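Local coordinates for protein afamin (Homo sapiens, PDB 6FAK) that carries hydrophobic molecules in body fluids, binding vitamin E and keeping lipidated Wnt proteins soluble and active, at residues Phe437-Thr442 / Asp451-Leu456; Lys389-Glu394 / Ser444-Cys449; Val474-Lys479 / Arg486-Ser491; Glu425-Gly430 / Phe529-Val534. All blocks are in the same frame, centred on the assembly; numbering follows the deposited sequence.

Contact 1. Residues Phe437-Thr442 / Asp451-Leu456; sequences FTTCCT and DNLADL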
loop_
_atom_site.group_PDB
_atom_site.type_symbol
_atom_site.label_atom_id
_atom_site.label_comp_id
_atom_site.label_asym_id
_atom_site.label_seq_id
_atom_site.Cartn_x
_atom_site.Cartn_y
_atom_site.Cartn_z
ATOM N N PHE A 437 -0.771 -9.732 -11.397
ATOM C CA PHE A 437 -0.692 -10.507 -12.656
ATOM C C PHE A 437 -1.347 -9.869 -13.847
ATOM O O PHE A 437 -0.769 -9.897 -14.951
ATOM C CB PHE A 437 -1.189 -11.929 -12.434
ATOM C CG PHE A 437 -0.416 -12.601 -11.380
ATOM C CD1 PHE A 437 0.809 -13.115 -11.663
ATOM C CD2 PHE A 437 -0.850 -12.586 -10.074
ATOM C CE1 PHE A 437 1.581 -13.671 -10.672
ATOM C CE2 PHE A 437 -0.076 -13.137 -9.078
ATOM C CZ PHE A 437 1.151 -13.666 -9.380
ATOM N N THR A 438 -2.494 -9.228 -13.633
ATOM C CA THR A 438 -3.185 -8.491 -14.705
ATOM C C THR A 438 -2.425 -7.252 -15.158
ATOM O O THR A 438 -2.472 -6.879 -16.314
ATOM C CB THR A 438 -4.603 -8.011 -14.296
ATOM O OG1 THR A 438 -4.500 -7.082 -13.215
ATOM C CG2 THR A 438 -5.513 -9.163 -13.881
ATOM N N THR A 439 -1.755 -6.591 -14.246
ATOM C CA THR A 439 -0.940 -5.456 -14.565
ATOM C C THR A 439 0.379 -5.825 -15.289
ATOM O O THR A 439 0.799 -5.070 -16.156
ATOM C CB THR A 439 -0.584 -4.714 -13.267
ATOM O OG1 THR A 439 -1.801 -4.299 -12.635
ATOM C CG2 THR A 439 0.313 -3.525 -13.514
ATOM N N CYS A 440 1.012 -6.949 -14.926
ATOM C CA CYS A 440 2.419 -7.198 -15.249
ATOM C C CYS A 440 2.713 -8.346 -16.174
ATOM O O CYS A 440 3.811 -8.390 -16.742
ATOM C CB CYS A 440 3.190 -7.524 -13.959
ATOM S SG CYS A 440 3.078 -6.309 -12.628
ATOM N N CYS A 441 1.829 -9.345 -16.241
ATOM C CA CYS A 441 2.191 -10.583 -16.936
ATOM C C CYS A 441 2.369 -10.226 -18.421
ATOM O O CYS A 441 1.673 -9.369 -18.935
ATOM C CB CYS A 441 1.240 -11.753 -16.679
ATOM S SG CYS A 441 1.361 -12.533 -15.026
ATOM N N THR A 442 3.410 -10.785 -19.036
ATOM C CA THR A 442 3.832 -10.510 -20.445
ATOM C C THR A 442 4.630 -9.230 -20.717
ATOM O O THR A 442 5.163 -9.060 -21.839
ATOM C CB THR A 442 2.682 -10.594 -21.490
ATOM O OG1 THR A 442 1.837 -9.434 -21.397
ATOM C CG2 THR A 442 1.886 -11.861 -21.289
ATOM N N ASP A 451 6.739 -9.233 -8.843
ATOM C CA ASP A 451 7.239 -9.488 -7.492
ATOM C C ASP A 451 7.073 -8.219 -6.642
ATOM O O ASP A 451 6.734 -8.323 -5.474
ATOM C CB ASP A 451 8.665 -10.025 -7.542
ATOM C CG ASP A 451 9.142 -10.633 -6.212
ATOM O OD1 ASP A 451 8.426 -11.413 -5.553
ATOM O OD2 ASP A 451 10.259 -10.324 -5.776
ATOM N N ASN A 452 7.253 -7.041 -7.242
ATOM C CA ASN A 452 7.047 -5.763 -6.561
ATOM C C ASN A 452 5.582 -5.615 -6.095
ATOM O O ASN A 452 5.313 -5.248 -4.940
ATOM C CB ASN A 452 7.411 -4.583 -7.469
ATOM C CG ASN A 452 8.927 -4.264 -7.495
ATOM O OD1 ASN A 452 9.691 -4.625 -6.602
ATOM N ND2 ASN A 452 9.348 -3.551 -8.541
ATOM N N LEU A 453 4.646 -5.848 -7.005
ATOM C CA LEU A 453 3.234 -5.688 -6.679
ATOM C C LEU A 453 2.697 -6.779 -5.784
ATOM O O LEU A 453 1.904 -6.483 -4.906
ATOM C CB LEU A 453 2.374 -5.573 -7.923
ATOM C CG LEU A 453 2.510 -4.288 -8.737
ATOM C CD1 LEU A 453 1.536 -4.357 -9.900
ATOM C CD2 LEU A 453 2.217 -3.053 -7.922
ATOM N N ALA A 454 3.118 -8.023 -5.991
ATOM C CA ALA A 454 2.739 -9.116 -5.084
ATOM C C ALA A 454 3.186 -8.922 -3.646
ATOM O O ALA A 454 2.441 -9.251 -2.701
ATOM C CB ALA A 454 3.276 -10.459 -5.586
ATOM N N ASP A 455 4.378 -8.356 -3.465
ATOM C CA ASP A 455 4.904 -8.128 -2.137
ATOM C C ASP A 455 4.068 -7.142 -1.302
ATOM O O ASP A 455 3.928 -7.281 -0.071
ATOM C CB ASP A 455 6.346 -7.618 -2.225
ATOM C CG ASP A 455 7.175 -8.021 -1.011
ATOM O OD1 ASP A 455 7.485 -9.248 -0.870
ATOM O OD2 ASP A 455 7.513 -7.111 -0.208
ATOM N N LEU A 456 3.452 -6.197 -1.985
ATOM C CA LEU A 456 2.573 -5.266 -1.317
ATOM C C LEU A 456 1.361 -5.891 -0.655
ATOM O O LEU A 456 0.805 -5.312 0.253
ATOM C CB LEU A 456 2.070 -4.196 -2.274
ATOM C CG LEU A 456 3.120 -3.384 -3.047
ATOM C CD1 LEU A 456 2.409 -2.391 -3.977
ATOM C CD2 LEU A 456 4.140 -2.765 -2.125
#

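Contact 2. Residues Lys389-Glu394 / Ser444-Cys449; sequences KMVQQE and SEEFAC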
loop_
_atom_site.group_PDB
_atom_site.type_symbol
_atom_site.label_atom_id
_atom_site.label_comp_id
_atom_site.label_asym_id
_atom_site.label_seq_id
_atom_site.Cartn_x
_atom_site.Cartn_y
_atom_site.Cartn_z
ATOM N N LYS A 389 11.366 -18.538 -11.779
ATOM C CA LYS A 389 10.535 -19.702 -12.120
ATOM C C LYS A 389 9.146 -19.648 -11.480
ATOM O O LYS A 389 8.173 -20.058 -12.102
ATOM C CB LYS A 389 11.223 -21.011 -11.703
ATOM C CG LYS A 389 12.535 -21.316 -12.451
ATOM C CD LYS A 389 12.450 -22.467 -13.455
ATOM C CE LYS A 389 11.818 -22.059 -14.779
ATOM N NZ LYS A 389 12.806 -21.417 -15.698
ATOM N N MET A 390 9.058 -19.159 -10.243
ATOM C CA MET A 390 7.768 -19.045 -9.532
ATOM C C MET A 390 6.848 -18.054 -10.224
ATOM O O MET A 390 5.667 -18.338 -10.469
ATOM C CB MET A 390 7.953 -18.659 -8.058
ATOM C CG MET A 390 8.444 -19.814 -7.176
ATOM S SD MET A 390 8.709 -19.375 -5.438
ATOM C CE MET A 390 9.943 -20.585 -4.956
ATOM N N VAL A 391 7.389 -16.897 -10.564
ATOM C CA VAL A 391 6.632 -15.904 -11.304
ATOM C C VAL A 391 6.199 -16.407 -12.653
ATOM O O VAL A 391 5.039 -16.178 -13.074
ATOM C CB VAL A 391 7.408 -14.591 -11.411
ATOM C CG1 VAL A 391 6.771 -13.636 -12.389
ATOM C CG2 VAL A 391 7.465 -13.956 -10.019
ATOM N N GLN A 392 7.103 -17.076 -13.354
ATOM C CA GLN A 392 6.752 -17.665 -14.644
ATOM C C GLN A 392 5.578 -18.657 -14.531
ATOM O O GLN A 392 4.670 -18.633 -15.348
ATOM C CB GLN A 392 7.973 -18.341 -15.283
ATOM C CG GLN A 392 8.965 -17.341 -15.810
ATOM C CD GLN A 392 10.294 -17.966 -16.236
ATOM O OE1 GLN A 392 10.739 -18.975 -15.690
ATOM N NE2 GLN A 392 10.935 -17.348 -17.207
ATOM N N GLN A 393 5.584 -19.493 -13.487
ATOM C CA GLN A 393 4.496 -20.441 -13.245
ATOM C C GLN A 393 3.163 -19.711 -12.949
ATOM O O GLN A 393 2.129 -20.026 -13.550
ATOM C CB GLN A 393 4.872 -21.420 -12.114
ATOM C CG GLN A 393 5.988 -22.376 -12.545
ATOM C CD GLN A 393 6.315 -23.463 -11.531
ATOM O OE1 GLN A 393 6.225 -23.263 -10.310
ATOM N NE2 GLN A 393 6.693 -24.632 -12.038
ATOM N N GLU A 394 3.210 -18.705 -12.075
ATOM C CA GLU A 394 2.030 -17.922 -11.740
ATOM C C GLU A 394 1.484 -17.213 -12.991
ATOM O O GLU A 394 0.267 -17.242 -13.203
ATOM C CB GLU A 394 2.298 -16.924 -10.604
ATOM C CG GLU A 394 2.687 -17.517 -9.247
ATOM C CD GLU A 394 3.429 -16.550 -8.298
ATOM O OE1 GLU A 394 4.137 -15.616 -8.766
ATOM O OE2 GLU A 394 3.333 -16.711 -7.046
ATOM N N SER A 444 7.928 -6.734 -20.572
ATOM C CA SER A 444 9.362 -7.046 -20.630
ATOM C C SER A 444 9.984 -7.188 -19.212
ATOM O O SER A 444 10.825 -8.037 -18.995
ATOM C CB SER A 444 10.126 -5.994 -21.439
ATOM O OG SER A 444 10.097 -4.755 -20.775
ATOM N N GLU A 445 9.552 -6.373 -18.255
ATOM C CA GLU A 445 10.029 -6.520 -16.861
ATOM C C GLU A 445 8.924 -7.157 -16.003
ATOM O O GLU A 445 8.622 -6.725 -14.878
ATOM C CB GLU A 445 10.570 -5.182 -16.295
ATOM C CG GLU A 445 12.019 -4.869 -16.724
ATOM C CD GLU A 445 12.529 -3.491 -16.268
ATOM O OE1 GLU A 445 11.947 -2.877 -15.321
ATOM O OE2 GLU A 445 13.540 -3.018 -16.852
ATOM N N GLU A 446 8.382 -8.244 -16.543
ATOM C CA GLU A 446 7.381 -9.032 -15.882
ATOM C C GLU A 446 7.848 -9.419 -14.478
ATOM O O GLU A 446 7.083 -9.268 -13.507
ATOM C CB GLU A 446 7.136 -10.299 -16.691
ATOM C CG GLU A 446 6.222 -11.315 -16.037
ATOM C CD GLU A 446 6.101 -12.568 -16.901
ATOM O OE1 GLU A 446 6.824 -13.584 -16.644
ATOM O OE2 GLU A 446 5.285 -12.524 -17.844
ATOM N N PHE A 447 9.086 -9.925 -14.372
ATOM C CA PHE A 447 9.546 -10.429 -13.057
ATOM C C PHE A 447 9.528 -9.310 -12.013
ATOM O O PHE A 447 8.937 -9.481 -10.925
ATOM C CB PHE A 447 10.929 -11.111 -13.069
ATOM C CG PHE A 447 11.437 -11.399 -11.670
ATOM C CD1 PHE A 447 10.885 -12.406 -10.931
ATOM C CD2 PHE A 447 12.436 -10.594 -11.086
ATOM C CE1 PHE A 447 11.311 -12.662 -9.647
ATOM C CE2 PHE A 447 12.876 -10.826 -9.792
ATOM C CZ PHE A 447 12.322 -11.871 -9.076
ATOM N N ALA A 448 10.151 -8.172 -12.344
ATOM C CA ALA A 448 10.222 -7.071 -11.395
ATOM C C ALA A 448 8.815 -6.549 -11.016
ATOM O O ALA A 448 8.483 -6.352 -9.822
ATOM C CB ALA A 448 11.087 -5.932 -11.924
ATOM N N CYS A 449 7.993 -6.365 -12.027
ATOM C CA CYS A 449 6.643 -5.833 -11.836
ATOM C C CYS A 449 5.787 -6.731 -10.914
ATOM O O CYS A 449 5.223 -6.268 -9.920
ATOM C CB CYS A 449 5.988 -5.615 -13.211
ATOM S SG CYS A 449 4.338 -4.876 -13.178
#

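Contact 3. Residues Val474-Lys479 / Arg486-Ser491; sequences VDHCCK and RPCFES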
loop_
_atom_site.group_PDB
_atom_site.type_symbol
_atom_site.label_atom_id
_atom_site.label_comp_id
_atom_site.label_asym_id
_atom_site.label_seq_id
_atom_site.Cartn_x
_atom_site.Cartn_y
_atom_site.Cartn_z
ATOM N N VAL A 474 1.111 -17.446 10.267
ATOM C CA VAL A 474 1.026 -16.134 9.589
ATOM C C VAL A 474 1.850 -15.068 10.336
ATOM O O VAL A 474 2.601 -14.273 9.684
ATOM C CB VAL A 474 -0.449 -15.660 9.451
ATOM C CG1 VAL A 474 -0.498 -14.203 8.993
ATOM C CG2 VAL A 474 -1.211 -16.509 8.475
ATOM N N ASP A 475 1.724 -15.036 11.671
ATOM C CA ASP A 475 2.415 -14.038 12.504
ATOM C C ASP A 475 3.932 -14.208 12.373
ATOM O O ASP A 475 4.660 -13.206 12.250
ATOM C CB ASP A 475 2.029 -14.118 13.972
ATOM C CG ASP A 475 0.550 -13.793 14.218
ATOM O OD1 ASP A 475 -0.168 -13.381 13.257
ATOM O OD2 ASP A 475 0.114 -13.999 15.376
ATOM N N HIS A 476 4.375 -15.472 12.313
ATOM C CA HIS A 476 5.788 -15.786 12.084
ATOM C C HIS A 476 6.229 -15.171 10.724
ATOM O O HIS A 476 7.285 -14.510 10.643
ATOM C CB HIS A 476 6.048 -17.307 12.105
ATOM C CG HIS A 476 7.462 -17.638 11.820
ATOM N ND1 HIS A 476 8.453 -17.478 12.768
ATOM C CD2 HIS A 476 8.092 -17.925 10.654
ATOM C CE1 HIS A 476 9.628 -17.717 12.205
ATOM N NE2 HIS A 476 9.436 -17.982 10.925
ATOM N N CYS A 477 5.461 -15.390 9.659
ATOM C CA CYS A 477 5.819 -14.819 8.390
ATOM C C CYS A 477 5.804 -13.286 8.379
ATOM O O CYS A 477 6.636 -12.669 7.671
ATOM C CB CYS A 477 4.981 -15.370 7.249
ATOM S SG CYS A 477 5.309 -17.111 6.918
ATOM N N CYS A 478 4.866 -12.677 9.098
ATOM C CA CYS A 478 4.818 -11.234 9.163
ATOM C C CYS A 478 5.996 -10.612 9.883
ATOM O O CYS A 478 6.374 -9.529 9.551
ATOM C CB CYS A 478 3.547 -10.731 9.828
ATOM S SG CYS A 478 2.142 -10.868 8.723
ATOM N N LYS A 479 6.539 -11.274 10.893
ATOM C CA LYS A 479 7.465 -10.589 11.778
ATOM C C LYS A 479 8.940 -10.974 11.567
ATOM O O LYS A 479 9.796 -10.297 12.070
ATOM C CB LYS A 479 7.010 -10.744 13.254
ATOM C CG LYS A 479 7.459 -12.005 13.964
ATOM C CD LYS A 479 7.323 -11.896 15.491
ATOM C CE LYS A 479 5.893 -12.031 15.991
ATOM N NZ LYS A 479 5.431 -13.451 16.022
ATOM N N ARG A 486 7.383 -12.983 1.311
ATOM C CA ARG A 486 6.575 -13.633 0.279
ATOM C C ARG A 486 6.912 -15.150 0.171
ATOM O O ARG A 486 6.015 -15.977 0.273
ATOM C CB ARG A 486 6.625 -12.887 -1.062
ATOM C CG ARG A 486 5.509 -13.266 -2.056
ATOM C CD ARG A 486 5.738 -12.632 -3.436
ATOM N NE ARG A 486 4.945 -13.309 -4.458
ATOM C CZ ARG A 486 5.262 -13.517 -5.737
ATOM N NH1 ARG A 486 6.386 -13.043 -6.250
ATOM N NH2 ARG A 486 4.414 -14.148 -6.521
ATOM N N PRO A 487 8.189 -15.517 0.008
ATOM C CA PRO A 487 8.536 -16.961 0.116
ATOM C C PRO A 487 8.030 -17.697 1.382
ATOM O O PRO A 487 7.618 -18.842 1.279
ATOM C CB PRO A 487 10.060 -16.973 0.059
ATOM C CG PRO A 487 10.433 -15.700 -0.642
ATOM C CD PRO A 487 9.357 -14.687 -0.386
ATOM N N CYS A 488 8.054 -17.033 2.530
ATOM C CA CYS A 488 7.532 -17.577 3.779
ATOM C C CYS A 488 6.011 -17.895 3.687
ATOM O O CYS A 488 5.587 -19.024 4.004
ATOM C CB CYS A 488 7.770 -16.609 4.930
ATOM S SG CYS A 488 7.373 -17.306 6.529
ATOM N N PHE A 489 5.236 -16.902 3.263
ATOM C CA PHE A 489 3.805 -17.056 3.016
ATOM C C PHE A 489 3.465 -18.204 2.049
ATOM O O PHE A 489 2.531 -18.971 2.316
ATOM C CB PHE A 489 3.180 -15.750 2.542
ATOM C CG PHE A 489 2.730 -14.905 3.673
ATOM C CD1 PHE A 489 1.576 -15.248 4.378
ATOM C CD2 PHE A 489 3.476 -13.831 4.109
ATOM C CE1 PHE A 489 1.170 -14.512 5.484
ATOM C CE2 PHE A 489 3.059 -13.060 5.226
ATOM C CZ PHE A 489 1.901 -13.400 5.908
ATOM N N GLU A 490 4.267 -18.337 0.978
ATOM C CA GLU A 490 4.134 -19.432 -0.004
ATOM C C GLU A 490 4.374 -20.812 0.583
ATOM O O GLU A 490 3.904 -21.770 0.024
ATOM C CB GLU A 490 5.097 -19.262 -1.213
ATOM C CG GLU A 490 4.996 -17.969 -2.041
ATOM C CD GLU A 490 3.616 -17.626 -2.527
ATOM O OE1 GLU A 490 2.889 -18.542 -2.965
ATOM O OE2 GLU A 490 3.262 -16.427 -2.501
ATOM N N SER A 491 5.110 -20.914 1.671
ATOM C CA SER A 491 5.355 -22.167 2.317
ATOM C C SER A 491 4.274 -22.633 3.321
ATOM O O SER A 491 4.368 -23.744 3.804
ATOM C CB SER A 491 6.709 -22.116 3.027
ATOM O OG SER A 491 6.626 -21.445 4.297
#

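Contact 4. Residues Glu425-Gly430 / Phe529-Val534; sequences ELVSLG and FLVNLV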
loop_
_atom_site.group_PDB
_atom_site.type_symbol
_atom_site.label_atom_id
_atom_site.label_comp_id
_atom_site.label_asym_id
_atom_site.label_seq_id
_atom_site.Cartn_x
_atom_site.Cartn_y
_atom_site.Cartn_z
ATOM N N GLU A 425 -11.801 -8.641 4.176
ATOM C CA GLU A 425 -10.352 -8.496 4.048
ATOM C C GLU A 425 -9.762 -9.525 3.069
ATOM O O GLU A 425 -8.904 -9.175 2.262
ATOM C CB GLU A 425 -9.641 -8.596 5.423
ATOM C CG GLU A 425 -8.125 -8.500 5.270
ATOM C CD GLU A 425 -7.372 -8.100 6.524
ATOM O OE1 GLU A 425 -7.917 -8.149 7.664
ATOM O OE2 GLU A 425 -6.191 -7.736 6.327
ATOM N N LEU A 426 -10.202 -10.776 3.167
ATOM C CA LEU A 426 -9.682 -11.853 2.356
ATOM C C LEU A 426 -10.004 -11.572 0.893
ATOM O O LEU A 426 -9.187 -11.795 0.046
ATOM C CB LEU A 426 -10.234 -13.248 2.806
ATOM C CG LEU A 426 -9.594 -13.761 4.106
ATOM C CD1 LEU A 426 -10.454 -14.781 4.871
ATOM C CD2 LEU A 426 -8.188 -14.296 3.818
ATOM N N VAL A 427 -11.211 -11.100 0.644
ATOM C CA VAL A 427 -11.629 -10.684 -0.674
ATOM C C VAL A 427 -10.742 -9.567 -1.230
ATOM O O VAL A 427 -10.261 -9.693 -2.341
ATOM C CB VAL A 427 -13.133 -10.298 -0.682
ATOM C CG1 VAL A 427 -13.506 -9.571 -2.002
ATOM C CG2 VAL A 427 -13.978 -11.555 -0.568
ATOM N N SER A 428 -10.500 -8.507 -0.459
ATOM C CA SER A 428 -9.547 -7.435 -0.830
ATOM C C SER A 428 -8.155 -7.948 -1.155
ATOM O O SER A 428 -7.575 -7.547 -2.143
ATOM C CB SER A 428 -9.455 -6.344 0.233
ATOM O OG SER A 428 -10.697 -5.735 0.157
ATOM N N LEU A 429 -7.621 -8.813 -0.312
ATOM C CA LEU A 429 -6.287 -9.383 -0.518
ATOM C C LEU A 429 -6.178 -10.231 -1.785
ATOM O O LEU A 429 -5.167 -10.197 -2.500
ATOM C CB LEU A 429 -5.889 -10.220 0.718
ATOM C CG LEU A 429 -5.638 -9.431 1.979
ATOM C CD1 LEU A 429 -5.433 -10.362 3.191
ATOM C CD2 LEU A 429 -4.420 -8.558 1.839
ATOM N N GLY A 430 -7.218 -11.024 -2.056
ATOM C CA GLY A 430 -7.297 -11.769 -3.274
ATOM C C GLY A 430 -7.314 -10.887 -4.523
ATOM O O GLY A 430 -6.592 -11.178 -5.497
ATOM N N PHE A 529 -18.844 -15.141 -1.394
ATOM C CA PHE A 529 -19.403 -16.512 -1.363
ATOM C C PHE A 529 -18.314 -17.578 -1.252
ATOM O O PHE A 529 -18.379 -18.489 -0.387
ATOM C CB PHE A 529 -20.338 -16.739 -2.587
ATOM C CG PHE A 529 -20.835 -18.141 -2.715
ATOM C CD1 PHE A 529 -20.098 -19.099 -3.414
ATOM C CD2 PHE A 529 -22.036 -18.505 -2.155
ATOM C CE1 PHE A 529 -20.525 -20.417 -3.510
ATOM C CE2 PHE A 529 -22.477 -19.837 -2.226
ATOM C CZ PHE A 529 -21.703 -20.798 -2.915
ATOM N N LEU A 530 -17.309 -17.466 -2.123
ATOM C CA LEU A 530 -16.220 -18.441 -2.141
ATOM C C LEU A 530 -15.443 -18.480 -0.825
ATOM O O LEU A 530 -15.162 -19.570 -0.306
ATOM C CB LEU A 530 -15.286 -18.216 -3.291
ATOM C CG LEU A 530 -14.121 -19.197 -3.377
ATOM C CD1 LEU A 530 -14.470 -20.677 -3.413
ATOM C CD2 LEU A 530 -13.343 -18.868 -4.628
ATOM N N VAL A 531 -15.135 -17.294 -0.289
ATOM C CA VAL A 531 -14.427 -17.195 0.945
ATOM C C VAL A 531 -15.240 -17.815 2.082
ATOM O O VAL A 531 -14.699 -18.639 2.838
ATOM C CB VAL A 531 -13.955 -15.756 1.241
ATOM C CG1 VAL A 531 -13.434 -15.587 2.665
ATOM C CG2 VAL A 531 -12.868 -15.381 0.252
ATOM N N ASN A 532 -16.492 -17.423 2.210
ATOM C CA ASN A 532 -17.383 -18.019 3.237
ATOM C C ASN A 532 -17.516 -19.546 3.098
ATOM O O ASN A 532 -17.481 -20.289 4.085
ATOM C CB ASN A 532 -18.753 -17.323 3.271
ATOM C CG ASN A 532 -18.660 -15.889 3.754
ATOM O OD1 ASN A 532 -17.868 -15.591 4.661
ATOM N ND2 ASN A 532 -19.469 -15.004 3.191
ATOM N N LEU A 533 -17.593 -20.021 1.862
ATOM C CA LEU A 533 -17.628 -21.455 1.597
ATOM C C LEU A 533 -16.384 -22.198 2.102
ATOM O O LEU A 533 -16.507 -23.318 2.712
ATOM C CB LEU A 533 -17.812 -21.716 0.102
ATOM C CG LEU A 533 -18.082 -23.158 -0.276
ATOM C CD1 LEU A 533 -19.425 -23.644 0.268
ATOM C CD2 LEU A 533 -18.007 -23.262 -1.798
ATOM N N VAL A 534 -15.215 -21.583 1.872
ATOM C CA VAL A 534 -13.944 -22.149 2.269
ATOM C C VAL A 534 -13.858 -22.170 3.799
ATOM O O VAL A 534 -13.361 -23.141 4.351
ATOM C CB VAL A 534 -12.701 -21.451 1.659
ATOM C CG1 VAL A 534 -11.442 -22.062 2.178
ATOM C CG2 VAL A 534 -12.656 -21.627 0.139
#

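Contact 1. Residues Phe437-Thr442 / Asp451-Leu456
L453 reaches across to T439 and C440 with one methyl, CD1, and does all the touching from its side. The two side chains L453 and T439 meet at about a right angle: CD1 of L453 comes up against CG2 of T439 at 3.9 Å and lies 4.0 Å from CB of the same threonine. On the next residue it finds sulfur, with L453 CD1 3.7 Å from C440 SG. CG2 of T439 meets the leucine because it stands opposite the backbone N, which leaves OG1 beside that nitrogen (chi1 -60°), where the hydroxyl bonds back to T435 O one turn earlier. C440 is tied by a disulfide to C449, and C441 by another to C395, the adjacent-cysteine pattern of the albumin family. The contact joins the last turn of helix 423-440 to the middle of helix 446-462, across a short connection. L453 also lines the pocket in which a polyether, probably from the crystallisation liquor, is bound. Only van der Waals packing links the two segments directly, so the C440-C449 bridge, one turn earlier on helix 446-462, probably does more than this light methyl contact to set the spacing.

Contact 2. Residues Lys389-Glu394 / Ser444-Cys449
Both key residues, V391 and F447, extend a carbon away from their backbone nitrogens, but with different results. In F447 it is CG that lies opposite the backbone N (chi1 171°), which swings the ring over toward helix 376-417. In V391 the chi1 of 169° puts CG1 there instead and leaves CG2 beside the nitrogen, turned to the ring. The valine and phenylalanine side chains cross at about a right angle. CG2 of V391 sits 3.9 Å from F447 CD1 and 4.1 Å from F447 CE1, so it meets the CD1-CE1 bond obliquely, while V391 CB stays 4.1 Å from F447 CD1.

The other branch, V391 CG1, looks to E446, with OE1 of that glutamate 4.3 Å away. Q392 adds a loose brush of its CG at 4.4 Å from the same E446 OE1. Neither is a polar bond: E446 uses OE2 to accept from T442 N, in the loop that precedes its helix.

Around this pair, F447 also packs on S387 and L388 of helix 376-417 and on L344 and S345 from a loop. E394, further along helix 376-417, forms a salt bridge with R486 of helix 485-490. The contact therefore fastens the start of helix 446-462 against the long helix 376-417, with C449 bridged onward to C440 at the end of helix 423-440.

Contact 3. Residues Val474-Lys479 / Arg486-Ser491
C477 faces C488 and F489 at once, and its side chain can be followed outward atom by atom. Its CB lies over one face of the F489 ring, 3.6 Å from F489 CE2 and displaced toward the rim; measured to the ring centroid the CH-pi distance is 3.8 Å. Next comes the sulfur, set beside its own backbone N (chi1 -68°). From there it runs straight into the disulfide, C477 SG to C488 SG at 2.1 Å, with a chi3 of -72°. The same sulfur stands above the F489 face, though at a distance from it.

V474 CG1 approaches F489 CE1 at 3.9 Å, and C478 SG lies near the ring plane, 3.8 Å from F489 CZ. F489 is thus gripped by cysteine on its face and by valine and a second cysteine sulfur at its rim, while F458 of helix 446-462 stacks with it. C478 itself is bridged to C462 of that helix, so C477 and C478 form the paired-cysteine double disulfide characteristic of albumins.

The two short helices run nearly antiparallel, at 167° with their axes 9.0 Å apart. Beside the bridge, S491 OG donates to C488 O at 2.7 Å, on a lone pair in the carbonyl plane. Covalent sulfur and a buried aromatic ring therefore share the work: the disulfide limits how far the helices can separate, and the F489 ring packs beside it.

Contact 4. Residues Glu425-Gly430 / Phe529-Val534
The CA atoms of V427 and V531, 7.3 Å apart, are the nearest pair where a turn of helix 423-440 passes a turn of helix 521-536. Both segments are helical throughout and continue at both ends; the early turns of helix 423-440 meet the later turns of helix 521-536. On the second helix everything converges on V531, whose CB is directed at its partner. Its two methyls are split between two neighbours. CG1 of V531 meets CD1 of L426 at 3.8 Å and also lies 4.0 Å from L426 CB, so this methyl rests against both the base and one branch of the leucine. CG2 of V531 goes the other way, to V427 CG2 at 4.1 Å.

In this all-helical albumin fold, the contact lies within the third albumin unit and brings together two segments 99 residues apart in sequence at their nearest ends. Helix 376-417 covers the junction as well: T415 touches L426, V531 and V534, making this a three-helix meeting.

The torsions explain the division of labour. With chi1 of 169°, V531 places CG1 opposite its backbone N and CG2 beside it, and the two methyls diverge to either neighbour. V427 has nearly the same rotation, and the methyl it offers is likewise the one beside the nitrogen. All three residues are buried and wholly apolar. The polar links run alongside: S428 OG bonds to R524 NH2, N532 OD1 pairs with T423 OG1, and E425 is salt-bridged to R468.

In the fold
All four contacts lie within the third albumin unit. Contacts 3 and 4 are buried; contacts 1 and 2 are only partly so, with exposed T439 at the edge of contact 1. Helix 446-462 serves contacts 1 and 2, whose centres are 8 Å apart and which the C440-C449 disulfide joins directly, while helix 423-440 is shared by contacts 1 and 4 at different points along its length. R486 of contact 3 reaches D451 of contact 1 and E394 of contact 2, so salt bridges tie these three together. Contact 4 touches none of the others and relies on aliphatic packing alone, whereas contact 3 alone has a disulfide between its own segments.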